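PDB 3WAJ: transmembrane oligosaccharyl transferase from Archaeoglobus fulgidus, which belongs to the STT3/AglB family of membrane enzymes, joining a transmembrane region of many helices to a large C-terminal part that mixes helices with beta sheets. Local coordinates for residues V131-K134 against R135-V138; Q296-K299 against W300-G304. All blocks are in the same frame, centred on the assembly; numbering follows the deposited sequence.

Interaction 1. Residues V131-K134 against R135-V138; sequences VFDK and RAAV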
loop_
_atom_site.group_PDB
_atom_site.type_symbol
_atom_site.label_atom_id
_atom_site.label_comp_id
_atom_site.label_asym_id
_atom_site.label_seq_id
_atom_site.Cartn_x
_atom_site.Cartn_y
_atom_site.Cartn_z
ATOM N N VAL A 131 -4.353 -12.539 32.181
ATOM C CA VAL A 131 -4.912 -13.839 31.845
ATOM C C VAL A 131 -4.172 -14.876 32.657
ATOM O O VAL A 131 -4.771 -15.755 33.277
ATOM C CB VAL A 131 -4.755 -14.152 30.352
ATOM C CG1 VAL A 131 -5.057 -15.614 30.077
ATOM C CG2 VAL A 131 -5.665 -13.244 29.513
ATOM N N PHE A 132 -2.853 -14.750 32.667
ATOM C CA PHE A 132 -2.020 -15.687 33.400
ATOM C C PHE A 132 -1.379 -15.065 34.649
ATOM O O PHE A 132 -2.092 -14.598 35.539
ATOM C CB PHE A 132 -0.988 -16.309 32.460
ATOM C CG PHE A 132 -1.596 -16.902 31.212
ATOM C CD1 PHE A 132 -2.508 -17.945 31.295
ATOM C CD2 PHE A 132 -1.262 -16.415 29.960
ATOM C CE1 PHE A 132 -3.071 -18.498 30.149
ATOM C CE2 PHE A 132 -1.818 -16.964 28.810
ATOM C CZ PHE A 132 -2.724 -18.009 28.908
ATOM N N ASP A 133 -0.051 -15.066 34.703
ATOM C CA ASP A 133 0.670 -14.504 35.838
ATOM C C ASP A 133 1.699 -13.474 35.385
ATOM O O ASP A 133 1.611 -12.940 34.279
ATOM C CB ASP A 133 1.354 -15.614 36.640
ATOM C CG ASP A 133 2.331 -16.418 35.803
ATOM O OD1 ASP A 133 3.112 -15.807 35.044
ATOM O OD2 ASP A 133 2.316 -17.663 35.905
ATOM N N LYS A 134 2.672 -13.199 36.246
ATOM C CA LYS A 134 3.720 -12.233 35.936
ATOM C C LYS A 134 4.909 -12.838 35.199
ATOM O O LYS A 134 5.510 -12.196 34.337
ATOM C CB LYS A 134 4.274 -11.612 37.220
ATOM C CG LYS A 134 3.787 -10.197 37.486
ATOM C CD LYS A 134 3.393 -10.013 38.942
ATOM C CE LYS A 134 2.590 -8.736 39.140
ATOM N NZ LYS A 134 2.478 -8.369 40.578
ATOM N N ARG A 135 5.245 -14.077 35.544
ATOM C CA ARG A 135 6.363 -14.771 34.915
ATOM C C ARG A 135 6.140 -14.809 33.407
ATOM O O ARG A 135 7.046 -14.510 32.629
ATOM C CB ARG A 135 6.477 -16.194 35.466
ATOM C CG ARG A 135 6.502 -16.272 36.984
ATOM C CD ARG A 135 7.796 -16.894 37.483
ATOM N NE ARG A 135 7.981 -16.692 38.918
ATOM C CZ ARG A 135 8.857 -17.363 39.659
ATOM N NH1 ARG A 135 9.632 -18.283 39.102
ATOM N NH2 ARG A 135 8.957 -17.114 40.958
ATOM N N ALA A 136 4.930 -15.179 33.001
ATOM C CA ALA A 136 4.584 -15.255 31.578
ATOM C C ALA A 136 4.571 -13.873 30.912
ATOM O O ALA A 136 4.985 -13.720 29.764
ATOM C CB ALA A 136 3.241 -15.941 31.390
ATOM N N ALA A 137 4.106 -12.873 31.653
ATOM C CA ALA A 137 3.939 -11.522 31.129
ATOM C C ALA A 137 5.252 -10.818 30.816
ATOM O O ALA A 137 5.270 -9.796 30.128
ATOM C CB ALA A 137 3.113 -10.705 32.086
ATOM N N VAL A 138 6.347 -11.368 31.329
ATOM C CA VAL A 138 7.674 -10.805 31.106
ATOM C C VAL A 138 8.316 -11.430 29.868
ATOM O O VAL A 138 8.877 -10.724 29.021
ATOM C CB VAL A 138 8.560 -10.976 32.359
ATOM C CG1 VAL A 138 10.015 -11.168 31.982
ATOM C CG2 VAL A 138 8.393 -9.782 33.282
#
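Asp133 reaches forward with its carboxylate to the first turn of helix 134-144, where it meets the backbone of Arg135 and Ala136. From CB, the side chain folds to set CG between the residue's own backbone N and carbonyl carbon (chi1 59°), which swings the carboxylate toward the start of the helix rather than out into the loop. CG itself then lies 3.7 Å from Arg135 N. At the tip, OD1 makes the decisive contact: Ala136 N donates to Asp133 OD1 over 2.8 Å in an almost straight bond (174° at the hydrogen), arriving nearly along the C-O axis. Arg135 N is equally close to OD1, but at a poor angle, so within residues 131-138 OD1 accepts one hydrogen bond. The CB of Arg135 also packs near Asp133 OD1, at 3.4 Å, before its long chain leads away. Asp133 O lies 3.5 Å from Ala137 CB, and Val138 N donates a weak 3.2 Å bond to Lys134 O. Phe132 adds a loose apolar touch, its CB 4.4 Å from Ala136 CB, while Val131 CG1 sits over the centre of its ring. Ser444 of helix 429-446 touches Asp133, Arg135 and Ala136, tying this turn to a helix distant in sequence. A negative carboxylate here would be expected to interact favourably with the helix dipole. The arrangement is a classical aspartate N-cap, with the side chain accepting from the amide three residues on, where the chain turns from helix 121-131 into helix 134-144.

Interaction 2. Residues Q296-K299 against W300-G304; sequences QIEK and WNDVG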
loop_
_atom_site.group_PDB
_atom_site.type_symbol
_atom_site.label_atom_id
_atom_site.label_comp_id
_atom_site.label_asym_id
_atom_site.label_seq_id
_atom_site.Cartn_x
_atom_site.Cartn_y
_atom_site.Cartn_z
ATOM N N GLN A 296 -29.448 -8.065 32.653
ATOM C CA GLN A 296 -30.818 -8.422 32.973
ATOM C C GLN A 296 -31.069 -9.942 32.951
ATOM O O GLN A 296 -31.787 -10.475 33.803
ATOM C CB GLN A 296 -31.772 -7.718 32.008
ATOM C CG GLN A 296 -33.223 -7.963 32.334
ATOM C CD GLN A 296 -33.570 -7.601 33.770
ATOM O OE1 GLN A 296 -33.360 -6.470 34.211
ATOM N NE2 GLN A 296 -34.097 -8.565 34.506
ATOM N N ILE A 297 -30.482 -10.639 31.984
ATOM C CA ILE A 297 -30.633 -12.086 31.928
ATOM C C ILE A 297 -30.099 -12.704 33.224
ATOM O O ILE A 297 -30.771 -13.552 33.852
ATOM C CB ILE A 297 -29.974 -12.693 30.668
ATOM C CG1 ILE A 297 -30.812 -12.354 29.432
ATOM C CG2 ILE A 297 -29.850 -14.189 30.795
ATOM C CD1 ILE A 297 -30.157 -12.723 28.114
ATOM N N GLU A 298 -28.923 -12.247 33.654
ATOM C CA GLU A 298 -28.351 -12.725 34.913
ATOM C C GLU A 298 -29.264 -12.411 36.126
ATOM O O GLU A 298 -29.436 -13.252 37.025
ATOM C CB GLU A 298 -26.930 -12.194 35.110
ATOM C CG GLU A 298 -26.148 -12.882 36.248
ATOM C CD GLU A 298 -26.033 -14.402 36.098
ATOM O OE1 GLU A 298 -25.940 -14.887 34.950
ATOM O OE2 GLU A 298 -26.019 -15.115 37.141
ATOM N N LYS A 299 -29.883 -11.231 36.127
ATOM C CA LYS A 299 -30.774 -10.856 37.229
ATOM C C LYS A 299 -31.953 -11.814 37.355
ATOM O O LYS A 299 -32.298 -12.221 38.464
ATOM C CB LYS A 299 -31.245 -9.402 37.102
ATOM C CG LYS A 299 -30.158 -8.361 37.454
ATOM C CD LYS A 299 -30.594 -6.920 37.138
ATOM C CE LYS A 299 -31.817 -6.515 37.956
ATOM N NZ LYS A 299 -32.328 -5.157 37.591
ATOM N N TRP A 300 -32.548 -12.182 36.218
ATOM C CA TRP A 300 -33.652 -13.144 36.179
ATOM C C TRP A 300 -33.208 -14.508 36.670
ATOM O O TRP A 300 -33.950 -15.218 37.355
ATOM C CB TRP A 300 -34.200 -13.275 34.755
ATOM C CG TRP A 300 -35.053 -12.113 34.381
ATOM C CD1 TRP A 300 -35.777 -11.322 35.234
ATOM C CD2 TRP A 300 -35.263 -11.589 33.066
ATOM N NE1 TRP A 300 -36.431 -10.345 34.524
ATOM C CE2 TRP A 300 -36.134 -10.484 33.192
ATOM C CE3 TRP A 300 -34.795 -11.939 31.796
ATOM C CZ2 TRP A 300 -36.547 -9.727 32.093
ATOM C CZ3 TRP A 300 -35.208 -11.190 30.703
ATOM C CH2 TRP A 300 -36.070 -10.095 30.859
ATOM N N ASN A 301 -31.989 -14.870 36.300
ATOM C CA ASN A 301 -31.389 -16.111 36.750
ATOM C C ASN A 301 -31.238 -16.108 38.271
ATOM O O ASN A 301 -31.720 -17.016 38.960
ATOM C CB ASN A 301 -30.023 -16.272 36.084
ATOM C CG ASN A 301 -29.417 -17.617 36.340
ATOM O OD1 ASN A 301 -28.233 -17.726 36.657
ATOM N ND2 ASN A 301 -30.227 -18.661 36.209
ATOM N N ASP A 302 -30.579 -15.069 38.785
ATOM C CA ASP A 302 -30.294 -14.973 40.212
ATOM C C ASP A 302 -31.553 -14.924 41.071
ATOM O O ASP A 302 -31.538 -15.394 42.205
ATOM C CB ASP A 302 -29.422 -13.757 40.509
ATOM C CG ASP A 302 -28.051 -13.831 39.848
ATOM O OD1 ASP A 302 -27.597 -14.939 39.480
ATOM O OD2 ASP A 302 -27.428 -12.750 39.714
ATOM N N VAL A 303 -32.638 -14.369 40.528
ATOM C CA VAL A 303 -33.878 -14.222 41.289
ATOM C C VAL A 303 -34.672 -15.529 41.305
ATOM O O VAL A 303 -35.471 -15.773 42.205
ATOM C CB VAL A 303 -34.752 -13.033 40.780
ATOM C CG1 VAL A 303 -35.413 -13.369 39.445
ATOM C CG2 VAL A 303 -35.807 -12.647 41.816
ATOM N N GLY A 304 -34.425 -16.391 40.327
ATOM C CA GLY A 304 -35.102 -17.676 40.291
ATOM C C GLY A 304 -36.184 -17.707 39.232
ATOM O O GLY A 304 -36.997 -18.621 39.188
#
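Gln296 lies against the indole of Trp300 one turn further along helix 278-303, whose C-terminal end is closed by a Schellman motif at Gly304. With CG anti to the backbone N (chi1 -176°) and a bend at the next torsion, the glutamine chain runs across one ring face: CG makes a CH-pi contact 3.8 Å from the centroid of the Trp300 six-membered ring. Further out, the amide is tilted 54° to the indole, and NE2 lies over the same face, offset toward its rim. Phe305 and Phe306 also meet this tryptophan. Ile297 points away from the next turn and touches Met316 and Val320 of helix 315-332, while Ile297 O accepts from Asn301 N. The Glu298 chain starts out away from the following turn, but its bend at chi2 brings OE2 to 2.8 Å from Asp302 OD1, the carboxylate planes 63° apart. Two acceptors so close would repel if both were charged; the salt bridge from Arg243 NH1 to Glu298 OE2 probably offsets this, and Lys244 touches both acidic side chains. Lys299 sends its chain outward, yet its carbonyl accepts from Val303 N, prolonging the helical ladder to the last residue. Beyond it Gly304, with a positive phi, breaks the helical path, and its N gives weak bonds to Trp300 O (3.2 Å) and Asn301 O (3.1 Å).

How the interactions relate
Both contacts are local, at ends of helices, within the N-terminal STT3 region, and they come in series: interaction 1 is complete long before interaction 2 begins. Their centres lie 34 Å apart and their nearest atoms about 21 Å, with no touch between them, though both fall on the same side of the chain's centre. They mark contrasting helix ends. Residues 131-138 carry the chain from helix 121-131 into helix 134-144, beside helices 405-420 and 429-446, whereas residues 296-304 finish helix 278-303 beside helices 243-261 and 315-332. Two separate helices of the many-helix region are thus capped, helix 134-144 at its start and helix 278-303 at its end.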